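Local coordinates for NanU sialic acid binding protein (Bacteroides fragilis, PDB 4L7T) that binds sialic acid with high affinity as a SusD-family protein of the outer membrane, probably helping to capture the sugar for uptake with NanO, at residues G58-D63 with E79-N84; Y100-Q105 with A136-H141; A186-F191 with A207-L212; I267-R272 with Y383-Y388. One frame throughout, in Å; residues are numbered along the deposited sequence.

Contact 1 of 4, residues G58-D63 with E79-N84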
loop_
_atom_site.group_PDB
_atom_site.type_symbol
_atom_site.label_atom_id
_atom_site.label_comp_id
_atom_site.label_asym_id
_atom_site.label_seq_id
_atom_site.Cartn_x
_atom_site.Cartn_y
_atom_site.Cartn_z
ATOM N N GLY A 58 -4.110 3.036 3.932
ATOM C CA GLY A 58 -4.688 1.935 3.177
ATOM C C GLY A 58 -5.013 0.730 4.008
ATOM O O GLY A 58 -5.693 -0.167 3.484
ATOM N N GLU A 59 -4.498 0.627 5.244
ATOM C CA GLU A 59 -4.703 -0.625 5.981
ATOM C C GLU A 59 -5.250 -0.596 7.423
ATOM O O GLU A 59 -6.222 -1.286 7.681
ATOM C CB GLU A 59 -3.408 -1.463 5.890
ATOM C CG GLU A 59 -3.426 -2.802 6.617
ATOM C CD GLU A 59 -2.244 -3.663 6.304
ATOM O OE1 GLU A 59 -1.805 -3.701 5.106
ATOM O OE2 GLU A 59 -1.777 -4.383 7.221
ATOM N N PRO A 60 -4.611 0.099 8.375
ATOM C CA PRO A 60 -4.967 -0.230 9.800
ATOM C C PRO A 60 -6.346 0.237 10.359
ATOM O O PRO A 60 -6.656 -0.138 11.487
ATOM C CB PRO A 60 -3.884 0.470 10.630
ATOM C CG PRO A 60 -2.828 0.964 9.615
ATOM C CD PRO A 60 -3.378 0.920 8.259
ATOM N N ARG A 61 -7.107 0.977 9.565
ATOM C CA ARG A 61 -8.552 1.273 9.951
ATOM C C ARG A 61 -9.429 0.033 9.790
ATOM O O ARG A 61 -10.597 0.045 10.234
ATOM C CB ARG A 61 -9.135 2.490 9.239
ATOM C CG ARG A 61 -8.466 3.746 9.775
ATOM C CD ARG A 61 -9.139 4.959 9.169
ATOM N NE ARG A 61 -10.579 5.110 9.526
ATOM C CZ ARG A 61 -11.400 5.969 8.949
ATOM N NH1 ARG A 61 -10.994 6.843 8.011
ATOM N NH2 ARG A 61 -12.658 5.936 9.378
ATOM N N ALA A 62 -8.892 -1.021 9.160
ATOM C CA ALA A 62 -9.742 -2.200 8.825
ATOM C C ALA A 62 -9.588 -3.250 9.953
ATOM O O ALA A 62 -9.570 -2.826 11.147
ATOM C CB ALA A 62 -9.385 -2.773 7.418
ATOM N N ASP A 63 -9.626 -4.542 9.631
ATOM C CA ASP A 63 -9.850 -5.580 10.642
ATOM C C ASP A 63 -8.605 -6.360 11.100
ATOM O O ASP A 63 -8.697 -7.257 11.976
ATOM C CB ASP A 63 -10.971 -6.547 10.170
ATOM C CG ASP A 63 -10.743 -7.080 8.759
ATOM O OD1 ASP A 63 -9.951 -6.483 7.940
ATOM O OD2 ASP A 63 -11.401 -8.088 8.399
ATOM N N GLU A 79 -4.048 2.809 18.587
ATOM C CA GLU A 79 -5.343 2.116 18.634
ATOM C C GLU A 79 -6.490 2.873 18.033
ATOM O O GLU A 79 -7.497 2.242 17.643
ATOM C CB GLU A 79 -5.659 1.683 20.085
ATOM C CG GLU A 79 -6.187 2.784 21.048
ATOM C CD GLU A 79 -5.192 3.895 21.369
ATOM O OE1 GLU A 79 -3.961 3.646 21.290
ATOM O OE2 GLU A 79 -5.652 5.023 21.724
ATOM N N ARG A 80 -6.339 4.190 17.910
ATOM C CA ARG A 80 -7.426 4.975 17.283
ATOM C C ARG A 80 -7.723 4.565 15.840
ATOM O O ARG A 80 -8.864 4.742 15.343
ATOM C CB ARG A 80 -7.218 6.499 17.411
ATOM C CG ARG A 80 -7.178 7.000 18.857
ATOM C CD ARG A 80 -7.337 8.533 18.901
ATOM N NE ARG A 80 -7.261 8.940 20.310
ATOM C CZ ARG A 80 -6.131 9.318 20.939
ATOM N NH1 ARG A 80 -4.978 9.540 20.302
ATOM N NH2 ARG A 80 -6.184 9.561 22.245
ATOM N N LEU A 81 -6.721 3.987 15.176
ATOM C CA LEU A 81 -6.952 3.511 13.797
ATOM C C LEU A 81 -7.859 2.255 13.781
ATOM O O LEU A 81 -8.975 2.356 13.207
ATOM C CB LEU A 81 -5.629 3.375 12.991
ATOM C CG LEU A 81 -5.035 4.762 12.584
ATOM C CD1 LEU A 81 -4.841 5.944 13.576
ATOM C CD2 LEU A 81 -3.715 4.445 11.821
ATOM N N PRO A 82 -7.408 1.099 14.378
ATOM C CA PRO A 82 -8.330 -0.075 14.366
ATOM C C PRO A 82 -9.645 0.157 15.087
ATOM O O PRO A 82 -10.673 -0.426 14.694
ATOM C CB PRO A 82 -7.558 -1.236 15.012
ATOM C CG PRO A 82 -6.351 -0.492 15.743
ATOM C CD PRO A 82 -6.062 0.765 14.965
ATOM N N PHE A 83 -9.626 1.043 16.063
ATOM C CA PHE A 83 -10.920 1.319 16.786
ATOM C C PHE A 83 -11.765 2.368 16.093
ATOM O O PHE A 83 -12.908 2.578 16.542
ATOM C CB PHE A 83 -10.682 1.797 18.255
ATOM C CG PHE A 83 -9.941 0.822 19.143
ATOM C CD1 PHE A 83 -9.730 -0.536 18.798
ATOM C CD2 PHE A 83 -9.463 1.252 20.399
ATOM C CE1 PHE A 83 -9.020 -1.435 19.697
ATOM C CE2 PHE A 83 -8.793 0.373 21.283
ATOM C CZ PHE A 83 -8.550 -0.970 20.942
ATOM N N ASN A 84 -11.213 3.061 15.055
ATOM C CA ASN A 84 -11.973 4.093 14.312
ATOM C C ASN A 84 -12.521 5.170 15.273
ATOM O O ASN A 84 -13.688 5.587 15.189
ATOM C CB ASN A 84 -13.017 3.429 13.461
ATOM C CG ASN A 84 -12.377 2.798 12.213
ATOM O OD1 ASN A 84 -12.062 3.535 11.258
ATOM N ND2 ASN A 84 -12.196 1.550 12.214
HETATM O O HOH W 1 -11.759 -1.828 12.583
#

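Contact 2 of 4, residues Y100-Q105 with A136-H141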
loop_
_atom_site.group_PDB
_atom_site.type_symbol
_atom_site.label_atom_id
_atom_site.label_comp_id
_atom_site.label_asym_id
_atom_site.label_seq_id
_atom_site.Cartn_x
_atom_site.Cartn_y
_atom_site.Cartn_z
ATOM N N TYR A 100 0.987 17.450 -0.065
ATOM C CA TYR A 100 0.999 18.701 -0.851
ATOM C C TYR A 100 2.404 19.204 -1.120
ATOM O O TYR A 100 2.610 19.859 -2.136
ATOM C CB TYR A 100 0.069 19.768 -0.229
ATOM C CG TYR A 100 -1.371 19.556 -0.563
ATOM C CD1 TYR A 100 -1.890 19.750 -1.846
ATOM C CD2 TYR A 100 -2.279 19.068 0.431
ATOM C CE1 TYR A 100 -3.205 19.531 -2.118
ATOM C CE2 TYR A 100 -3.585 18.821 0.158
ATOM C CZ TYR A 100 -4.080 19.050 -1.095
ATOM O OH TYR A 100 -5.407 18.891 -1.450
ATOM N N LYS A 101 3.325 18.900 -0.222
ATOM C CA LYS A 101 4.712 19.273 -0.392
ATOM C C LYS A 101 5.253 18.550 -1.646
ATOM O O LYS A 101 6.039 19.157 -2.417
ATOM C CB LYS A 101 5.520 18.862 0.825
ATOM C CG LYS A 101 7.049 19.012 0.670
ATOM C CD LYS A 101 7.751 18.882 2.008
ATOM C CE LYS A 101 9.051 18.064 1.956
ATOM N NZ LYS A 101 10.319 18.911 1.995
ATOM N N VAL A 102 4.842 17.274 -1.812
ATOM C CA VAL A 102 5.303 16.459 -2.967
ATOM C C VAL A 102 4.690 16.950 -4.220
ATOM O O VAL A 102 5.428 17.148 -5.233
ATOM C CB VAL A 102 4.989 14.957 -2.776
ATOM C CG1 VAL A 102 5.661 14.153 -3.908
ATOM C CG2 VAL A 102 5.537 14.508 -1.415
ATOM N N ILE A 103 3.371 17.206 -4.206
ATOM C CA ILE A 103 2.613 17.715 -5.314
ATOM C C ILE A 103 3.230 19.065 -5.783
ATOM O O ILE A 103 3.407 19.277 -6.968
ATOM C CB ILE A 103 1.124 17.878 -4.958
ATOM C CG1 ILE A 103 0.403 16.486 -4.913
ATOM C CG2 ILE A 103 0.338 18.802 -5.920
ATOM C CD1 ILE A 103 -0.913 16.582 -4.076
ATOM N N ASN A 104 3.529 19.956 -4.838
ATOM C CA ASN A 104 4.123 21.256 -5.278
ATOM C C ASN A 104 5.375 21.092 -6.139
ATOM O O ASN A 104 5.499 21.777 -7.157
ATOM C CB ASN A 104 4.452 22.110 -4.045
ATOM C CG ASN A 104 4.774 23.580 -4.396
ATOM O OD1 ASN A 104 4.092 24.209 -5.179
ATOM N ND2 ASN A 104 5.762 24.087 -3.753
ATOM N N GLN A 105 6.235 20.190 -5.743
ATOM C CA GLN A 105 7.486 19.939 -6.471
ATOM C C GLN A 105 7.276 19.229 -7.803
ATOM O O GLN A 105 7.984 19.477 -8.800
ATOM C CB GLN A 105 8.432 19.119 -5.666
ATOM C CG GLN A 105 8.765 19.752 -4.287
ATOM C CD GLN A 105 9.704 20.883 -4.396
ATOM O OE1 GLN A 105 10.776 20.741 -5.003
ATOM N NE2 GLN A 105 9.347 22.038 -3.743
ATOM N N ALA A 136 -1.319 12.188 -10.073
ATOM C CA ALA A 136 -2.606 11.472 -10.010
ATOM C C ALA A 136 -2.640 10.442 -8.827
ATOM O O ALA A 136 -3.674 10.277 -8.187
ATOM C CB ALA A 136 -2.914 10.761 -11.361
ATOM N N TYR A 137 -1.532 9.756 -8.589
ATOM C CA TYR A 137 -1.388 8.782 -7.504
ATOM C C TYR A 137 -1.630 9.441 -6.129
ATOM O O TYR A 137 -2.446 8.955 -5.274
ATOM C CB TYR A 137 -0.018 8.083 -7.536
ATOM C CG TYR A 137 0.128 7.111 -6.422
ATOM C CD1 TYR A 137 -0.477 5.808 -6.528
ATOM C CD2 TYR A 137 0.868 7.406 -5.261
ATOM C CE1 TYR A 137 -0.330 4.872 -5.495
ATOM C CE2 TYR A 137 0.951 6.508 -4.270
ATOM C CZ TYR A 137 0.344 5.248 -4.366
ATOM O OH TYR A 137 0.433 4.351 -3.297
ATOM N N LEU A 138 -0.949 10.567 -5.927
ATOM C CA LEU A 138 -1.177 11.340 -4.690
ATOM C C LEU A 138 -2.584 11.907 -4.594
ATOM O O LEU A 138 -3.179 11.709 -3.484
ATOM C CB LEU A 138 -0.161 12.477 -4.574
ATOM C CG LEU A 138 1.209 11.915 -4.402
ATOM C CD1 LEU A 138 2.318 12.973 -4.721
ATOM C CD2 LEU A 138 1.493 11.340 -3.065
ATOM N N TYR A 139 -3.199 12.500 -5.660
ATOM C CA TYR A 139 -4.570 12.991 -5.542
ATOM C C TYR A 139 -5.549 11.833 -5.261
ATOM O O TYR A 139 -6.619 12.079 -4.724
ATOM C CB TYR A 139 -4.997 13.842 -6.759
ATOM C CG TYR A 139 -4.500 15.302 -6.548
ATOM C CD1 TYR A 139 -5.103 16.154 -5.591
ATOM C CD2 TYR A 139 -3.428 15.804 -7.275
ATOM C CE1 TYR A 139 -4.671 17.455 -5.417
ATOM C CE2 TYR A 139 -2.964 17.139 -7.085
ATOM C CZ TYR A 139 -3.616 17.950 -6.142
ATOM O OH TYR A 139 -3.122 19.242 -5.904
ATOM N N PHE A 140 -5.252 10.613 -5.787
ATOM C CA PHE A 140 -6.196 9.524 -5.553
ATOM C C PHE A 140 -6.180 9.043 -4.081
ATOM O O PHE A 140 -7.241 8.631 -3.611
ATOM C CB PHE A 140 -5.868 8.357 -6.524
ATOM C CG PHE A 140 -6.871 7.223 -6.503
ATOM C CD1 PHE A 140 -8.227 7.444 -6.602
ATOM C CD2 PHE A 140 -6.430 5.890 -6.484
ATOM C CE1 PHE A 140 -9.166 6.357 -6.633
ATOM C CE2 PHE A 140 -7.361 4.801 -6.466
ATOM C CZ PHE A 140 -8.741 5.033 -6.515
ATOM N N HIS A 141 -5.024 9.053 -3.403
ATOM C CA HIS A 141 -4.992 8.860 -1.890
ATOM C C HIS A 141 -5.821 9.954 -1.234
ATOM O O HIS A 141 -6.645 9.627 -0.310
ATOM C CB HIS A 141 -3.579 8.899 -1.303
ATOM C CG HIS A 141 -2.858 7.630 -1.430
ATOM N ND1 HIS A 141 -3.181 6.543 -0.643
ATOM C CD2 HIS A 141 -1.793 7.261 -2.201
ATOM C CE1 HIS A 141 -2.361 5.546 -0.926
ATOM N NE2 HIS A 141 -1.457 5.976 -1.803
#

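Contact 3 of 4, residues A186-F191 with A207-L212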
loop_
_atom_site.group_PDB
_atom_site.type_symbol
_atom_site.label_atom_id
_atom_site.label_comp_id
_atom_site.label_asym_id
_atom_site.label_seq_id
_atom_site.Cartn_x
_atom_site.Cartn_y
_atom_site.Cartn_z
ATOM N N ALA A 186 -2.808 12.552 -19.384
ATOM C CA ALA A 186 -1.549 13.231 -19.723
ATOM C C ALA A 186 -0.335 12.322 -19.490
ATOM O O ALA A 186 0.679 12.376 -20.235
ATOM C CB ALA A 186 -1.415 14.552 -18.857
ATOM N N SER A 187 -0.351 11.481 -18.433
ATOM C CA SER A 187 0.721 10.524 -18.181
ATOM C C SER A 187 0.850 9.519 -19.359
ATOM O O SER A 187 1.968 9.245 -19.820
ATOM C CB SER A 187 0.469 9.746 -16.831
ATOM O OG SER A 187 1.476 8.783 -16.709
ATOM N N GLU A 188 -0.274 8.948 -19.787
ATOM C CA GLU A 188 -0.310 8.008 -20.910
ATOM C C GLU A 188 0.215 8.675 -22.151
ATOM O O GLU A 188 0.954 8.019 -22.901
ATOM C CB GLU A 188 -1.755 7.546 -21.156
ATOM C CG GLU A 188 -2.241 6.593 -20.057
ATOM C CD GLU A 188 -3.647 6.053 -20.360
ATOM O OE1 GLU A 188 -4.623 6.814 -20.352
ATOM O OE2 GLU A 188 -3.758 4.854 -20.737
ATOM N N LYS A 189 -0.207 9.926 -22.372
ATOM C CA LYS A 189 0.300 10.662 -23.535
ATOM C C LYS A 189 1.832 10.742 -23.478
ATOM O O LYS A 189 2.511 10.574 -24.550
ATOM C CB LYS A 189 -0.358 12.035 -23.629
ATOM C CG LYS A 189 0.011 12.797 -24.934
ATOM C CD LYS A 189 -0.439 14.242 -24.856
ATOM C CE LYS A 189 -0.042 14.986 -26.161
ATOM N NZ LYS A 189 -1.142 14.910 -27.112
ATOM N N GLY A 190 2.410 10.968 -22.276
ATOM C CA GLY A 190 3.856 11.131 -22.157
ATOM C C GLY A 190 4.547 9.810 -22.470
ATOM O O GLY A 190 5.544 9.737 -23.228
ATOM N N PHE A 191 4.031 8.704 -21.905
ATOM C CA PHE A 191 4.703 7.450 -22.193
ATOM C C PHE A 191 4.533 6.912 -23.588
ATOM O O PHE A 191 5.396 6.134 -24.035
ATOM C CB PHE A 191 4.249 6.367 -21.199
ATOM C CG PHE A 191 4.685 6.628 -19.786
ATOM C CD1 PHE A 191 6.079 6.726 -19.459
ATOM C CD2 PHE A 191 3.734 6.726 -18.739
ATOM C CE1 PHE A 191 6.540 6.927 -18.108
ATOM C CE2 PHE A 191 4.146 6.955 -17.438
ATOM C CZ PHE A 191 5.541 7.040 -17.066
ATOM N N ALA A 207 3.446 1.045 -16.753
ATOM C CA ALA A 207 2.683 -0.015 -16.049
ATOM C C ALA A 207 2.128 0.519 -14.712
ATOM O O ALA A 207 1.067 0.124 -14.283
ATOM C CB ALA A 207 3.524 -1.196 -15.789
ATOM N N ALA A 208 2.854 1.395 -14.025
ATOM C CA ALA A 208 2.329 2.003 -12.793
ATOM C C ALA A 208 1.125 2.912 -13.135
ATOM O O ALA A 208 0.131 2.895 -12.429
ATOM C CB ALA A 208 3.451 2.886 -12.100
ATOM N N THR A 209 1.201 3.703 -14.223
ATOM C CA THR A 209 0.057 4.494 -14.637
ATOM C C THR A 209 -1.114 3.611 -14.939
ATOM O O THR A 209 -2.246 3.918 -14.536
ATOM C CB THR A 209 0.383 5.420 -15.883
ATOM O OG1 THR A 209 1.244 6.459 -15.347
ATOM C CG2 THR A 209 -0.858 6.088 -16.442
ATOM N N GLN A 210 -0.876 2.465 -15.602
ATOM C CA GLN A 210 -2.015 1.583 -15.950
ATOM C C GLN A 210 -2.627 0.903 -14.694
ATOM O O GLN A 210 -3.844 0.704 -14.630
ATOM C CB GLN A 210 -1.603 0.498 -16.955
ATOM C CG GLN A 210 -1.220 1.095 -18.348
ATOM C CD GLN A 210 -2.330 1.862 -18.939
ATOM O OE1 GLN A 210 -3.447 1.378 -19.017
ATOM N NE2 GLN A 210 -2.039 3.075 -19.412
ATOM N N MET A 211 -1.778 0.602 -13.690
ATOM C CA MET A 211 -2.340 0.035 -12.450
ATOM C C MET A 211 -3.228 1.117 -11.764
ATOM O O MET A 211 -4.358 0.806 -11.329
ATOM C CB MET A 211 -1.203 -0.303 -11.464
ATOM C CG MET A 211 -0.444 -1.575 -11.756
ATOM S SD MET A 211 -1.456 -3.043 -11.540
ATOM C CE MET A 211 -1.715 -3.045 -9.747
ATOM N N LEU A 212 -2.723 2.368 -11.672
ATOM C CA LEU A 212 -3.471 3.406 -11.023
ATOM C C LEU A 212 -4.759 3.636 -11.840
ATOM O O LEU A 212 -5.845 3.831 -11.253
ATOM C CB LEU A 212 -2.592 4.680 -11.048
ATOM C CG LEU A 212 -3.318 5.926 -10.579
ATOM C CD1 LEU A 212 -3.808 5.793 -9.096
ATOM C CD2 LEU A 212 -2.444 7.185 -10.678
#

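Contact 4 of 4, residues I267-R272 with Y383-Y388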
loop_
_atom_site.group_PDB
_atom_site.type_symbol
_atom_site.label_atom_id
_atom_site.label_comp_id
_atom_site.label_asym_id
_atom_site.label_seq_id
_atom_site.Cartn_x
_atom_site.Cartn_y
_atom_site.Cartn_z
ATOM N N ILE A 267 7.627 -6.891 -9.439
ATOM C CA ILE A 267 7.399 -5.489 -8.996
ATOM C C ILE A 267 7.103 -4.573 -10.148
ATOM O O ILE A 267 7.829 -4.580 -11.153
ATOM C CB ILE A 267 8.661 -4.975 -8.237
ATOM C CG1 ILE A 267 9.089 -5.984 -7.142
ATOM C CG2 ILE A 267 8.480 -3.465 -7.724
ATOM C CD1 ILE A 267 8.043 -6.206 -6.078
ATOM N N ILE A 268 6.001 -3.830 -10.027
ATOM C CA ILE A 268 5.632 -2.806 -10.997
ATOM C C ILE A 268 6.099 -1.464 -10.472
ATOM O O ILE A 268 6.806 -0.758 -11.212
ATOM C CB ILE A 268 4.116 -2.814 -11.375
ATOM C CG1 ILE A 268 3.769 -4.174 -12.017
ATOM C CG2 ILE A 268 3.746 -1.571 -12.197
ATOM C CD1 ILE A 268 2.176 -4.284 -12.181
ATOM N N PHE A 269 5.797 -1.130 -9.207
ATOM C CA PHE A 269 6.395 0.141 -8.674
ATOM C C PHE A 269 6.620 -0.041 -7.156
ATOM O O PHE A 269 5.730 -0.581 -6.480
ATOM C CB PHE A 269 5.456 1.331 -8.952
ATOM C CG PHE A 269 5.919 2.601 -8.342
ATOM C CD1 PHE A 269 7.164 3.115 -8.696
ATOM C CD2 PHE A 269 5.179 3.249 -7.376
ATOM C CE1 PHE A 269 7.653 4.308 -8.092
ATOM C CE2 PHE A 269 5.669 4.435 -6.749
ATOM C CZ PHE A 269 6.924 4.946 -7.124
ATOM N N SER A 270 7.836 0.224 -6.660
ATOM C CA SER A 270 8.133 0.034 -5.228
ATOM C C SER A 270 8.840 1.247 -4.726
ATOM O O SER A 270 9.516 1.929 -5.488
ATOM C CB SER A 270 9.013 -1.192 -5.093
ATOM O OG SER A 270 9.301 -1.597 -3.767
ATOM N N ILE A 271 8.651 1.535 -3.442
ATOM C CA ILE A 271 9.425 2.587 -2.747
ATOM C C ILE A 271 10.728 1.994 -2.326
ATOM O O ILE A 271 10.805 1.026 -1.627
ATOM C CB ILE A 271 8.639 3.039 -1.525
ATOM C CG1 ILE A 271 7.302 3.626 -1.923
ATOM C CG2 ILE A 271 9.499 4.101 -0.752
ATOM C CD1 ILE A 271 7.272 4.731 -2.812
ATOM N N ARG A 272 11.863 2.546 -2.810
ATOM C CA ARG A 272 13.148 2.023 -2.497
ATOM C C ARG A 272 13.667 2.676 -1.213
ATOM O O ARG A 272 13.765 3.913 -1.132
ATOM C CB ARG A 272 14.242 2.281 -3.591
ATOM C CG ARG A 272 15.553 1.372 -3.260
ATOM C CD ARG A 272 16.758 1.571 -4.196
ATOM N NE ARG A 272 17.342 2.888 -4.015
ATOM C CZ ARG A 272 18.582 3.136 -3.597
ATOM N NH1 ARG A 272 19.441 2.146 -3.351
ATOM N NH2 ARG A 272 18.964 4.395 -3.449
ATOM N N TYR A 383 9.264 -0.984 0.072
ATOM C CA TYR A 383 7.814 -1.037 0.346
ATOM C C TYR A 383 7.121 -1.087 -1.032
ATOM O O TYR A 383 6.998 -0.099 -1.693
ATOM C CB TYR A 383 7.385 0.179 1.202
ATOM C CG TYR A 383 5.917 0.158 1.480
ATOM C CD1 TYR A 383 5.405 -0.958 2.163
ATOM C CD2 TYR A 383 5.136 1.191 1.120
ATOM C CE1 TYR A 383 3.997 -1.031 2.448
ATOM C CE2 TYR A 383 3.713 1.151 1.360
ATOM C CZ TYR A 383 3.213 0.022 2.077
ATOM O OH TYR A 383 1.826 0.038 2.239
ATOM N N PRO A 384 6.485 -2.238 -1.384
ATOM C CA PRO A 384 5.925 -2.320 -2.779
ATOM C C PRO A 384 4.613 -1.570 -2.835
ATOM O O PRO A 384 3.807 -1.670 -1.898
ATOM C CB PRO A 384 5.625 -3.809 -3.004
ATOM C CG PRO A 384 5.584 -4.433 -1.640
ATOM C CD PRO A 384 6.514 -3.523 -0.715
ATOM N N ILE A 385 4.397 -0.799 -3.866
ATOM C CA ILE A 385 3.125 -0.118 -4.112
ATOM C C ILE A 385 2.262 -0.930 -5.071
ATOM O O ILE A 385 1.072 -1.163 -4.800
ATOM C CB ILE A 385 3.391 1.332 -4.739
ATOM C CG1 ILE A 385 4.244 2.151 -3.737
ATOM C CG2 ILE A 385 2.139 2.011 -5.135
ATOM C CD1 ILE A 385 3.557 2.457 -2.309
ATOM N N TYR A 386 2.868 -1.375 -6.196
ATOM C CA TYR A 386 2.128 -2.169 -7.185
ATOM C C TYR A 386 2.963 -3.356 -7.573
ATOM O O TYR A 386 4.177 -3.226 -7.934
ATOM C CB TYR A 386 1.883 -1.395 -8.462
ATOM C CG TYR A 386 0.912 -0.245 -8.309
ATOM C CD1 TYR A 386 -0.266 -0.371 -7.613
ATOM C CD2 TYR A 386 1.175 0.997 -8.952
ATOM C CE1 TYR A 386 -1.177 0.655 -7.523
ATOM C CE2 TYR A 386 0.256 2.027 -8.864
ATOM C CZ TYR A 386 -0.918 1.849 -8.155
ATOM O OH TYR A 386 -1.804 2.942 -8.132
ATOM N N ARG A 387 2.342 -4.545 -7.436
ATOM C CA ARG A 387 3.013 -5.734 -8.013
ATOM C C ARG A 387 2.092 -6.582 -8.794
ATOM O O ARG A 387 0.919 -6.280 -8.850
ATOM C CB ARG A 387 3.700 -6.524 -6.970
ATOM C CG ARG A 387 2.891 -6.969 -5.911
ATOM C CD ARG A 387 3.850 -7.492 -4.786
ATOM N NE ARG A 387 3.079 -7.955 -3.557
ATOM C CZ ARG A 387 2.495 -9.145 -3.418
ATOM N NH1 ARG A 387 2.496 -10.064 -4.440
ATOM N NH2 ARG A 387 1.796 -9.401 -2.299
ATOM N N TYR A 388 2.660 -7.474 -9.591
ATOM C CA TYR A 388 1.863 -8.162 -10.592
ATOM C C TYR A 388 0.675 -8.935 -9.977
ATOM O O TYR A 388 -0.392 -8.971 -10.657
ATOM C CB TYR A 388 2.718 -9.098 -11.444
ATOM C CG TYR A 388 2.025 -9.657 -12.685
ATOM C CD1 TYR A 388 1.243 -8.792 -13.501
ATOM C CD2 TYR A 388 2.153 -10.995 -12.999
ATOM C CE1 TYR A 388 0.590 -9.284 -14.692
ATOM C CE2 TYR A 388 1.482 -11.528 -14.161
ATOM C CZ TYR A 388 0.727 -10.625 -14.967
ATOM O OH TYR A 388 0.154 -11.179 -16.123
#

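Contact 1 of 4, residues G58-D63 with E79-N84
Arg61 and Asn84 join the loop after helix 51-58 to the end of helix 80-83. The Asn84 amide uses both ends on one residue: its OD1 accepts from Arg61 NE at 2.8 Å and, on a more bent path, from Arg61 NH2 at 3.1 Å, while its ND2 gives a nearly straight bond of 3.0 Å to Arg61 O, in the carbonyl plane and on a lone pair. OD1 lies in the guanidinium plane, although the two flat groups are turned 55° apart. The bend of the arginine chain at chi3 (63°) brings NE and NH2 side-on to that single oxygen. Backbones also pack closely here through C-H...O contacts, Arg61 CA lying 3.5 Å from Leu81 O and Pro60 O 3.3 Å from Pro82 CA. Looser are the Pro60 ring, its CB 4.1 Å from Leu81 CB, and the watery side beyond Arg61, where one water lies 2.8 Å from both Ala62 O and Pro82 O and bridges them. Ser487 takes a further bond from Asn84 ND2, Arg492 O accepts from Arg61 NH2, and Trp495 makes a cation-pi contact with Arg61. Asn84 itself, with positive phi, closes helix 80-83 in a Schellman motif, and Glu59 to Ala62 form a type I beta turn.

Contact 2 of 4, residues Y100-Q105 with A136-H141
Helices 99-115 and 121-146 run antiparallel where Ile103 faces Leu138, their local axes 10.2 Å apart and 153° between directions. This helix pair belongs to the helical part of the SusD-like fold, a family of the TPR clan, and its contact is chiefly apolar. Ile103 lays its CD1 over one face of the Tyr139 ring in a CH-pi contact, 3.9 Å from the centroid and displaced toward the rim. Its other branch, CG2, stands anti to the backbone N (CG1 at chi1 -75°) and meets the phenol oxygen, Tyr139 OH, at 3.5 Å. Leu138 slides past Ile103 in the opposite direction and uses CD1 to touch both neighbours: Val102 CG1 at 3.6 Å, the two side chains crossing at about a right angle, and Ile103 CG1 at 4.0 Å. Tyr100 presents its ring edge, CE1 lying 3.8 Å from Tyr139 OH. Both phenols bond onward, Tyr100 OH to Ile150 O and Tyr139 OH to Tyr152 O. Around the pair, helix 33-48 meets Leu138 through Leu47, helix 173-191 packs Ile180 against Tyr139, and helix 206-223 covers Ala136 and Phe140.

Contact 3 of 4, residues A186-F191 with A207-L212
Ser187 and Thr209 meet between two antiparallel neighbours of the helical SusD-like fold, helices 173-191 and 206-223, whose local axes pass 10.1 Å apart at 155°. Apolar contact is slight, with the Thr209 methyl CG2 resting 3.9 Å from Glu188 CG. Phe191 turns its ring edge to the threonine hydroxyl, CE2 lying 3.6 Å from Thr209 OG1. Two side-chain hydrogen bonds cross the interface. In the first, Thr209 OG1 donates to Ser187 OG at 2.7 Å; Ser187 OG points across because it lies anti to its own N, and it is bonded in turn to Gly129 O, while Thr209 OG1 is also bonded to Trp204 NE1. In the second, an amide meets a carboxylate: the extended Glu188 and the Gln210 chain, bent at chi2, cross at about a right angle, and Lys213 adds a salt bridge to the same carboxylate oxygen. Gln210 NE2 reaches Glu188 OE2 at 2.8 Å along a 168° N-H...O path, approaching on the anti side and 29° out of the carboxylate plane.

Contact 4 of 4, residues I267-R272 with Y383-Y388
A two-stranded antiparallel ribbon with two classic beta bulges, one in each strand, joins 267-271 to 383-387. In one bulge Ile268 N and Phe269 N both donate to Tyr386 O, at 2.8 and 2.9 Å; in the other, Ile385 N and Tyr386 N converge on Phe269 O, at 2.9 and 3.0 Å. Past the bulges, Ile271 and Tyr383 exchange two bonds as a regular hydrogen-bonded pair. Each bulge turns an isoleucine toward the partner strand. Ile385 lies alongside Phe269, pointing the same way, with its CB 3.7 Å from Phe269 CD2, and its CG1 lies 3.8 Å from Ile271 CG1. Ile268 meets Tyr386 CB through its own CB at 3.9 Å, and the Tyr386 ring carries Ile385 CG2 over the centre of one face. Tyr386 OH bonds to Glu215, and Arg387 forms salt bridges with Glu467, Glu266 and Glu463. Because Tyr386 O and Phe269 O each accept two N-H groups, those of Ile268, Phe269, Ile385 and Tyr386 all find an acceptor in the buried bulges while both strands change direction.

In the fold
All four contacts are buried, but contact 4 lies nearest the middle of the chain, its centre about 9 Å from the chain centre against 14 to 18 Å for the others. Contacts 2 and 3 are both antiparallel helix pairs with nearly equal axis separations, yet one is chiefly apolar and the other chiefly polar; contact 4 relies on backbone bonds and contact 1 on an arginine-asparagine pair. Side-chain packing ties three of them together: Leu212 of contact 3 packs on Ala136 and Phe140 of contact 2, and Tyr386 of contact 4 touches Tyr137 and Leu212. Contact 1 stands apart, touching none of these, about 31 Å from contact 3 between centres, with the Asn84 side chain about 8 Å from a bound sodium ion.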